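Local coordinates for pyridoxine 4-oxidase (Mesorhizobium loti, PDB 4HA6), which probably oxidises pyridoxine at its 4-hydroxymethyl group, using FAD as cofactor and oxygen as electron acceptor, as a member of the GMC oxidoreductase family, at residues D148-L153 with H313-A318; S354-L359 with D412-W417. One frame throughout, in Å; residues are numbered along the deposited sequence.

In the fold
Both contacts are buried, though Trp417 of interaction 2 is partly exposed. Both lie on the antiparallel sheet and meet the N-terminal end of helix 152-163. Interaction 1 is polar: a buried glutamate of strand 314-320 holds the backbone just before that helix, beside a serine of the pyridoxamine pocket. Interaction 2 is mostly apolar, its centre about 27 Å from the centre of the chain against 20 Å for interaction 1; a tyrosine of strand 355-362 meets the loop after helix 392-409. Leu153 joins the two, its CD2 lying 3.5 Å from CB of Tyr356 and its CD1 3.7 Å from CD2 of Leu414, while Pro152 CG meets the rim of the Trp417 indole at CZ2 (3.8 Å).

Interaction 1: residues D148-L153 with H313-A318; sequences DEVSPL and HSESMA. With PXM (4-(aminomethyl)-5-(hydroxymethyl)-2-methylpyridin-3-ol), chain J.
Glu315 reaches from its strand to the backbone of Ser151 and receives the amide hydrogen of that residue. OE1 lies 2.9 Å from Ser151 N; the N-H...O angle is 159°, and OE1 accepts through its syn lone pair, on the side of OE2. The side chain leaves the strand with CG anti to the carbonyl carbon (chi1 -53°) and runs on extended, which carries the carboxylate across to the loop. A glutamate suits this place because two oxygens can serve different partners: OE2 takes a hydrogen from a water at 2.6 Å, which also donates to the carbonyl O of Glu149, and it is hydrogen-bonded to Ser309 as well. Together these bonds satisfy a buried carboxylate and limit its rotation. The CB of Ser151 packs at 3.2 Å from OE1, and CG1 of Val150 passes it at 3.8 Å, the valine and glutamate side chains running past each other in opposite directions. Ser151 turns its hydroxyl the other way, anti to its own N (chi1 162°), where OG accepts a weak bond from Leu153 N. On the same strand, Ser314 OG comes within 3.1 Å of C6 of the bound pyridoxamine. The arrangement is a helix N-cap, with Ser151 capping helix 152-163, tied to the sheet strand that helps line the substrate pocket of this GMC oxidoreductase.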
ATOM      1  N   ASP A 148     -15.932   9.496 -18.801  1.00 13.79           N
ATOM      2  CA  ASP A 148     -16.508  10.824 -18.927  1.00 20.73           C
ATOM      3  C   ASP A 148     -15.944  11.787 -17.891  1.00 16.06           C
ATOM      4  O   ASP A 148     -15.670  12.936 -18.200  1.00 14.64           O
ATOM      5  CB  ASP A 148     -18.028  10.754 -18.797  1.00 30.20           C
ATOM      6  CG  ASP A 148     -18.699  10.267 -20.065  1.00 41.56           C
ATOM      7  OD1 ASP A 148     -18.062   9.500 -20.819  1.00 42.39           O
ATOM      8  OD2 ASP A 148     -19.864  10.656 -20.305  1.00 56.68           O
ATOM      9  N   GLU A 149     -15.744  11.318 -16.662  1.00 13.83           N
ATOM     10  CA  GLU A 149     -15.304  12.214 -15.596  1.00 14.91           C
ATOM     11  C   GLU A 149     -13.792  12.448 -15.552  1.00 14.07           C
ATOM     12  O   GLU A 149     -13.303  13.176 -14.685  1.00 17.74           O
ATOM     13  CB  GLU A 149     -15.775  11.699 -14.240  1.00 28.36           C
ATOM     14  CG  GLU A 149     -15.191  10.349 -13.875  1.00 18.59           C
ATOM     15  CD  GLU A 149     -16.162   9.235 -14.148  1.00 32.64           C
ATOM     16  OE1 GLU A 149     -16.141   8.667 -15.277  1.00 26.91           O
ATOM     17  OE2 GLU A 149     -16.960   8.950 -13.227  1.00 18.86           O
ATOM     18  N   VAL A 150     -13.047  11.853 -16.480  1.00 12.41           N
ATOM     19  CA  VAL A 150     -11.599  12.091 -16.531  1.00 11.17           C
ATOM     20  C   VAL A 150     -11.279  13.539 -16.905  1.00 15.29           C
ATOM     21  O   VAL A 150     -11.817  14.081 -17.878  1.00 12.37           O
ATOM     22  CB  VAL A 150     -10.892  11.133 -17.510  1.00 13.29           C
ATOM     23  CG1 VAL A 150      -9.428  11.501 -17.659  1.00 15.04           C
ATOM     24  CG2 VAL A 150     -11.032   9.695 -17.044  1.00  9.53           C
ATOM     25  N   SER A 151     -10.401  14.162 -16.125  1.00 15.28           N
ATOM     26  CA  SER A 151      -9.983  15.545 -16.365  1.00 13.26           C
ATOM     27  C   SER A 151      -9.407  15.773 -17.775  1.00 14.90           C
ATOM     28  O   SER A 151      -8.637  14.952 -18.279  1.00 10.85           O
ATOM     29  CB  SER A 151      -8.946  15.944 -15.315  1.00 19.77           C
ATOM     30  OG  SER A 151      -8.219  17.075 -15.730  1.00 15.26           O
ATOM     31  N   PRO A 152      -9.775  16.897 -18.418  1.00 15.01           N
ATOM     32  CA  PRO A 152      -9.200  17.165 -19.741  1.00 14.07           C
ATOM     33  C   PRO A 152      -7.667  17.211 -19.706  1.00 10.94           C
ATOM     34  O   PRO A 152      -7.041  16.817 -20.693  1.00 11.36           O
ATOM     35  CB  PRO A 152      -9.803  18.530 -20.131  1.00 17.47           C
ATOM     36  CG  PRO A 152     -10.381  19.097 -18.885  1.00 19.00           C
ATOM     37  CD  PRO A 152     -10.763  17.917 -18.026  1.00 14.01           C
ATOM     38  N   LEU A 153      -7.081  17.658 -18.590  1.00 11.98           N
ATOM     39  CA  LEU A 153      -5.628  17.549 -18.367  1.00 16.98           C
ATOM     40  C   LEU A 153      -5.137  16.100 -18.447  1.00  9.32           C
ATOM     41  O   LEU A 153      -4.143  15.810 -19.124  1.00  8.55           O
ATOM     42  CB  LEU A 153      -5.223  18.149 -17.003  1.00 13.79           C
ATOM     43  CG  LEU A 153      -3.749  18.035 -16.584  1.00 21.36           C
ATOM     44  CD1 LEU A 153      -2.782  18.455 -17.706  1.00 18.09           C
ATOM     45  CD2 LEU A 153      -3.463  18.852 -15.324  1.00 15.91           C
ATOM     46  N   HIS A 313      -7.643  13.436  -8.002  1.00 30.36           N
ATOM     47  CA  HIS A 313      -6.477  14.300  -8.274  1.00 32.66           C
ATOM     48  C   HIS A 313      -5.325  13.637  -9.038  1.00 29.91           C
ATOM     49  O   HIS A 313      -4.713  14.254  -9.919  1.00 32.74           O
ATOM     50  CB  HIS A 313      -5.946  14.973  -6.994  1.00 38.87           C
ATOM     51  CG  HIS A 313      -7.001  15.679  -6.200  1.00 42.68           C
ATOM     52  ND1 HIS A 313      -7.509  16.908  -6.564  1.00 30.11           N
ATOM     53  CD2 HIS A 313      -7.640  15.330  -5.056  1.00 41.51           C
ATOM     54  CE1 HIS A 313      -8.418  17.283  -5.680  1.00 43.63           C
ATOM     55  NE2 HIS A 313      -8.517  16.344  -4.756  1.00 34.70           N
ATOM     56  N   SER A 314      -5.014  12.395  -8.686  1.00 31.87           N
ATOM     57  CA  SER A 314      -3.963  11.651  -9.369  1.00 29.04           C
ATOM     58  C   SER A 314      -4.631  10.598 -10.234  1.00 21.96           C
ATOM     59  O   SER A 314      -4.828   9.461  -9.801  1.00 11.82           O
ATOM     60  CB  SER A 314      -3.052  10.984  -8.351  1.00 19.00           C
ATOM     61  OG  SER A 314      -1.939  10.394  -8.992  1.00 32.71           O
ATOM     62  N   GLU A 315      -4.973  10.987 -11.458  1.00 11.17           N
ATOM     63  CA  GLU A 315      -5.968  10.274 -12.237  1.00 10.74           C
ATOM     64  C   GLU A 315      -5.402   9.213 -13.167  1.00 11.28           C
ATOM     65  O   GLU A 315      -6.132   8.306 -13.574  1.00 15.21           O
ATOM     66  CB  GLU A 315      -6.808  11.270 -13.051  1.00 15.79           C
ATOM     67  CG  GLU A 315      -7.420  12.392 -12.227  1.00 29.68           C
ATOM     68  CD  GLU A 315      -8.554  13.099 -12.946  1.00 30.25           C
ATOM     69  OE1 GLU A 315      -8.691  12.915 -14.175  1.00 18.45           O
ATOM     70  OE2 GLU A 315      -9.316  13.826 -12.271  1.00 28.38           O
ATOM     71  N   SER A 316      -4.117   9.318 -13.505  1.00  7.15           N
ATOM     72  CA  SER A 316      -3.546   8.432 -14.526  1.00  7.84           C
ATOM     73  C   SER A 316      -2.049   8.151 -14.326  1.00  8.69           C
ATOM     74  O   SER A 316      -1.207   9.021 -14.581  1.00 12.75           O
ATOM     75  CB  SER A 316      -3.779   9.039 -15.917  1.00  9.18           C
ATOM     76  OG  SER A 316      -3.318   8.180 -16.946  1.00 10.08           O
ATOM     77  N   MET A 317      -1.729   6.942 -13.861  1.00  6.21           N
ATOM     78  CA  MET A 317      -0.350   6.456 -13.859  1.00  5.24           C
ATOM     79  C   MET A 317      -0.058   5.842 -15.202  1.00  7.90           C
ATOM     80  O   MET A 317      -0.881   5.077 -15.725  1.00  7.90           O
ATOM     81  CB  MET A 317      -0.157   5.351 -12.823  1.00  9.53           C
ATOM     82  CG  MET A 317      -0.399   5.758 -11.403  1.00 18.41           C
ATOM     83  SD  MET A 317       0.592   7.189 -11.062  1.00 23.10           S
ATOM     84  CE  MET A 317      -0.752   8.379 -10.967  1.00 28.10           C
ATOM     85  N   ALA A 318       1.113   6.153 -15.753  1.00 10.54           N
ATOM     86  CA  ALA A 318       1.587   5.477 -16.949  1.00  8.96           C
ATOM     87  C   ALA A 318       2.830   4.679 -16.574  1.00  6.72           C
ATOM     88  O   ALA A 318       3.893   5.262 -16.350  1.00 10.09           O
ATOM     89  CB  ALA A 318       1.917   6.485 -18.037  1.00  4.09           C
TER
HETATM   90  N1  PXM J 609      -0.526   9.747  -5.459  1.00 36.80           N
HETATM   91  C2  PXM J 609      -0.123   9.308  -4.268  1.00 25.41           C
HETATM   92  C2A PXM J 609       0.792  10.103  -3.391  1.00 27.14           C
HETATM   93  C3  PXM J 609      -0.599   8.066  -3.877  1.00 27.23           C
HETATM   94  O3  PXM J 609      -0.213   7.563  -2.654  1.00 32.93           O
HETATM   95  C4  PXM J 609      -1.457   7.303  -4.699  1.00 48.66           C
HETATM   96  C5  PXM J 609      -1.841   7.840  -5.963  1.00 31.64           C
HETATM   97  C5A PXM J 609      -2.765   7.192  -6.975  1.00 32.04           C
HETATM   98  O5  PXM J 609      -2.886   5.813  -6.957  1.00 30.17           O
HETATM   99  C6  PXM J 609      -1.333   9.100  -6.297  1.00 38.81           C
HETATM  100  C4A PXM J 609      -1.907   5.972  -4.168  1.00 33.77           C
HETATM  101  N4  PXM J 609      -0.843   5.154  -3.663  1.00 12.68           N
HETATM  102  O   HOH W   1     -11.498  15.008 -13.151  1.00 21.71           O

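Interaction 2: residues S354-L359 with D412-W417; sequences SAYSLL and DELAGW
This is a mainly apolar contact between a sheet and a loop, in which Tyr356 of strand 355-362 reaches the turn linking helix 392-409 to strand 418-421. The strand belongs to the antiparallel sheet of the substrate-binding part of the GMC oxidoreductase fold, pairing with strands 293-302 and 333-338, and strand 418-421, which follows the turn, pairs with 293-302 too. The contact lies away from the annotated sites, and the tyrosine side chain is about 13 Å from the bound pyridoxamine. Tyr356 buries the most surface in the contact, about 70 Å². Its CG sits between the backbone N and the carbonyl carbon (chi1 55°); the side chain sets out toward the loop, and the ring reaches Trp417. A tyrosine is well matched to this span: the two backbones are far apart, their nearest CA atoms, those of Tyr356 and Trp417, being 9.1 Å from each other, and a long flat ring bridges the distance. Leu414 closes a short 3-10 segment, and its carbonyl O accepts from Trp417 N at 2.9 Å, which keeps the turn compact. Its branched side chain offers CD2 at 4.4 Å from Tyr356 OH, and the same leucine also packs on Ala156 of helix 152-163. Trp417 touches the tyrosine with the root of its side chain, while its indole leads away from the strand and touches Pro307. The tyrosine CE1 approaches Trp417 CB at 4.0 Å, and Trp417 O lies in the ring plane at the tyrosine edge, 3.8 Å from CE1.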
ATOM      1  N   SER A 354      -3.097  27.077 -10.767  1.00 17.56           N
ATOM      2  CA  SER A 354      -2.080  27.709 -11.623  1.00 25.06           C
ATOM      3  C   SER A 354      -1.020  26.737 -12.159  1.00 20.66           C
ATOM      4  O   SER A 354      -0.215  27.089 -13.032  1.00 18.07           O
ATOM      5  CB  SER A 354      -1.372  28.821 -10.855  1.00 21.76           C
ATOM      6  OG  SER A 354      -0.415  28.275  -9.964  1.00 20.36           O
ATOM      7  N   ALA A 355      -1.013  25.520 -11.634  1.00 13.74           N
ATOM      8  CA  ALA A 355       0.005  24.553 -12.024  1.00 15.18           C
ATOM      9  C   ALA A 355      -0.485  23.120 -11.876  1.00 16.02           C
ATOM     10  O   ALA A 355      -1.481  22.842 -11.184  1.00 11.64           O
ATOM     11  CB  ALA A 355       1.297  24.772 -11.214  1.00 17.70           C
ATOM     12  N   TYR A 356       0.216  22.215 -12.554  1.00  8.04           N
ATOM     13  CA  TYR A 356       0.019  20.781 -12.369  1.00 12.94           C
ATOM     14  C   TYR A 356       1.385  20.122 -12.328  1.00 10.74           C
ATOM     15  O   TYR A 356       2.368  20.674 -12.846  1.00  9.61           O
ATOM     16  CB  TYR A 356      -0.824  20.183 -13.489  1.00  8.88           C
ATOM     17  CG  TYR A 356      -0.291  20.435 -14.893  1.00  9.14           C
ATOM     18  CD1 TYR A 356      -0.634  21.588 -15.593  1.00 10.58           C
ATOM     19  CD2 TYR A 356       0.518  19.498 -15.529  1.00 10.74           C
ATOM     20  CE1 TYR A 356      -0.163  21.813 -16.877  1.00 12.78           C
ATOM     21  CE2 TYR A 356       0.999  19.716 -16.813  1.00 13.23           C
ATOM     22  CZ  TYR A 356       0.656  20.876 -17.479  1.00 12.34           C
ATOM     23  OH  TYR A 356       1.126  21.102 -18.759  1.00 11.79           O
ATOM     24  N   SER A 357       1.452  18.963 -11.681  1.00 10.28           N
ATOM     25  CA  SER A 357       2.701  18.230 -11.556  1.00 13.77           C
ATOM     26  C   SER A 357       2.563  16.883 -12.230  1.00 15.68           C
ATOM     27  O   SER A 357       1.502  16.257 -12.169  1.00 20.23           O
ATOM     28  CB  SER A 357       3.055  17.992 -10.085  1.00 16.40           C
ATOM     29  OG  SER A 357       3.527  19.163  -9.457  1.00 28.61           O
ATOM     30  N   LEU A 358       3.636  16.452 -12.885  1.00  8.48           N
ATOM     31  CA  LEU A 358       3.757  15.071 -13.314  1.00  6.66           C
ATOM     32  C   LEU A 358       4.623  14.403 -12.254  1.00  9.37           C
ATOM     33  O   LEU A 358       5.715  14.885 -11.932  1.00  8.90           O
ATOM     34  CB  LEU A 358       4.416  14.963 -14.688  1.00  6.26           C
ATOM     35  CG  LEU A 358       3.810  15.743 -15.857  1.00 14.33           C
ATOM     36  CD1 LEU A 358       4.327  15.174 -17.158  1.00  5.76           C
ATOM     37  CD2 LEU A 358       2.290  15.745 -15.840  1.00  7.69           C
ATOM     38  N   LEU A 359       4.120  13.317 -11.690  1.00  7.30           N
ATOM     39  CA  LEU A 359       4.832  12.619 -10.644  1.00  8.13           C
ATOM     40  C   LEU A 359       5.595  11.492 -11.315  1.00  8.12           C
ATOM     41  O   LEU A 359       5.132  10.926 -12.312  1.00 15.86           O
ATOM     42  CB  LEU A 359       3.839  12.096  -9.612  1.00  9.43           C
ATOM     43  CG  LEU A 359       2.862  13.173  -9.126  1.00 11.78           C
ATOM     44  CD1 LEU A 359       1.793  12.588  -8.228  1.00 21.91           C
ATOM     45  CD2 LEU A 359       3.608  14.295  -8.406  1.00 21.09           C
ATOM     46  N   ASP A 412       3.542  18.085 -27.608  1.00  9.52           N
ATOM     47  CA  ASP A 412       2.502  18.914 -28.224  1.00 10.86           C
ATOM     48  C   ASP A 412       1.091  18.609 -27.716  1.00 12.61           C
ATOM     49  O   ASP A 412       0.238  19.491 -27.679  1.00 13.72           O
ATOM     50  CB  ASP A 412       2.513  18.719 -29.736  1.00 17.31           C
ATOM     51  CG  ASP A 412       3.607  19.501 -30.419  1.00 28.01           C
ATOM     52  OD1 ASP A 412       4.260  20.338 -29.750  1.00 19.98           O
ATOM     53  OD2 ASP A 412       3.799  19.279 -31.635  1.00 24.98           O
ATOM     54  N   GLU A 413       0.842  17.356 -27.343  1.00  8.81           N
ATOM     55  CA  GLU A 413      -0.471  16.950 -26.834  1.00  5.94           C
ATOM     56  C   GLU A 413      -0.837  17.652 -25.529  1.00  6.69           C
ATOM     57  O   GLU A 413      -2.006  17.651 -25.129  1.00 10.24           O
ATOM     58  CB  GLU A 413      -0.528  15.431 -26.643  1.00  9.59           C
ATOM     59  CG  GLU A 413      -0.522  14.638 -27.954  1.00 14.32           C
ATOM     60  CD  GLU A 413       0.841  14.614 -28.634  1.00 14.04           C
ATOM     61  OE1 GLU A 413       0.904  14.167 -29.796  1.00 25.72           O
ATOM     62  OE2 GLU A 413       1.848  15.027 -28.017  1.00 12.95           O
ATOM     63  N   LEU A 414       0.155  18.249 -24.869  1.00  5.28           N
ATOM     64  CA  LEU A 414      -0.081  18.988 -23.615  1.00 13.98           C
ATOM     65  C   LEU A 414       0.114  20.509 -23.777  1.00 12.85           C
ATOM     66  O   LEU A 414       0.010  21.266 -22.810  1.00 10.29           O
ATOM     67  CB  LEU A 414       0.818  18.447 -22.494  1.00 12.42           C
ATOM     68  CG  LEU A 414       0.344  17.227 -21.699  1.00  5.37           C
ATOM     69  CD1 LEU A 414       1.519  16.608 -20.959  1.00  8.32           C
ATOM     70  CD2 LEU A 414      -0.751  17.604 -20.713  1.00  6.15           C
ATOM     71  N   ALA A 415       0.376  20.941 -25.010  1.00  8.78           N
ATOM     72  CA  ALA A 415       0.594  22.347 -25.326  1.00 13.95           C
ATOM     73  C   ALA A 415      -0.609  23.229 -24.993  1.00 10.72           C
ATOM     74  O   ALA A 415      -0.464  24.441 -24.789  1.00 17.66           O
ATOM     75  CB  ALA A 415       0.955  22.496 -26.793  1.00 14.00           C
ATOM     76  N   GLY A 416      -1.796  22.638 -24.942  1.00  9.50           N
ATOM     77  CA  GLY A 416      -2.977  23.400 -24.570  1.00 14.22           C
ATOM     78  C   GLY A 416      -2.973  23.754 -23.090  1.00 24.41           C
ATOM     79  O   GLY A 416      -3.620  24.725 -22.665  1.00 12.14           O
ATOM     80  N   TRP A 417      -2.239  22.979 -22.294  1.00 14.85           N
ATOM     81  CA  TRP A 417      -2.243  23.190 -20.844  1.00 12.54           C
ATOM     82  C   TRP A 417      -0.963  23.825 -20.328  1.00 17.76           C
ATOM     83  O   TRP A 417      -0.987  24.561 -19.334  1.00 11.02           O
ATOM     84  CB  TRP A 417      -2.491  21.867 -20.108  1.00 13.46           C
ATOM     85  CG  TRP A 417      -3.888  21.415 -20.240  1.00 17.09           C
ATOM     86  CD1 TRP A 417      -4.394  20.547 -21.171  1.00 14.93           C
ATOM     87  CD2 TRP A 417      -4.988  21.828 -19.433  1.00 11.85           C
ATOM     88  NE1 TRP A 417      -5.752  20.401 -20.985  1.00 15.32           N
ATOM     89  CE2 TRP A 417      -6.137  21.179 -19.920  1.00 13.96           C
ATOM     90  CE3 TRP A 417      -5.114  22.691 -18.343  1.00 20.78           C
ATOM     91  CZ2 TRP A 417      -7.396  21.362 -19.350  1.00 23.54           C
ATOM     92  CZ3 TRP A 417      -6.355  22.869 -17.777  1.00 29.12           C
ATOM     93  CH2 TRP A 417      -7.480  22.208 -18.276  1.00 24.85           C
TER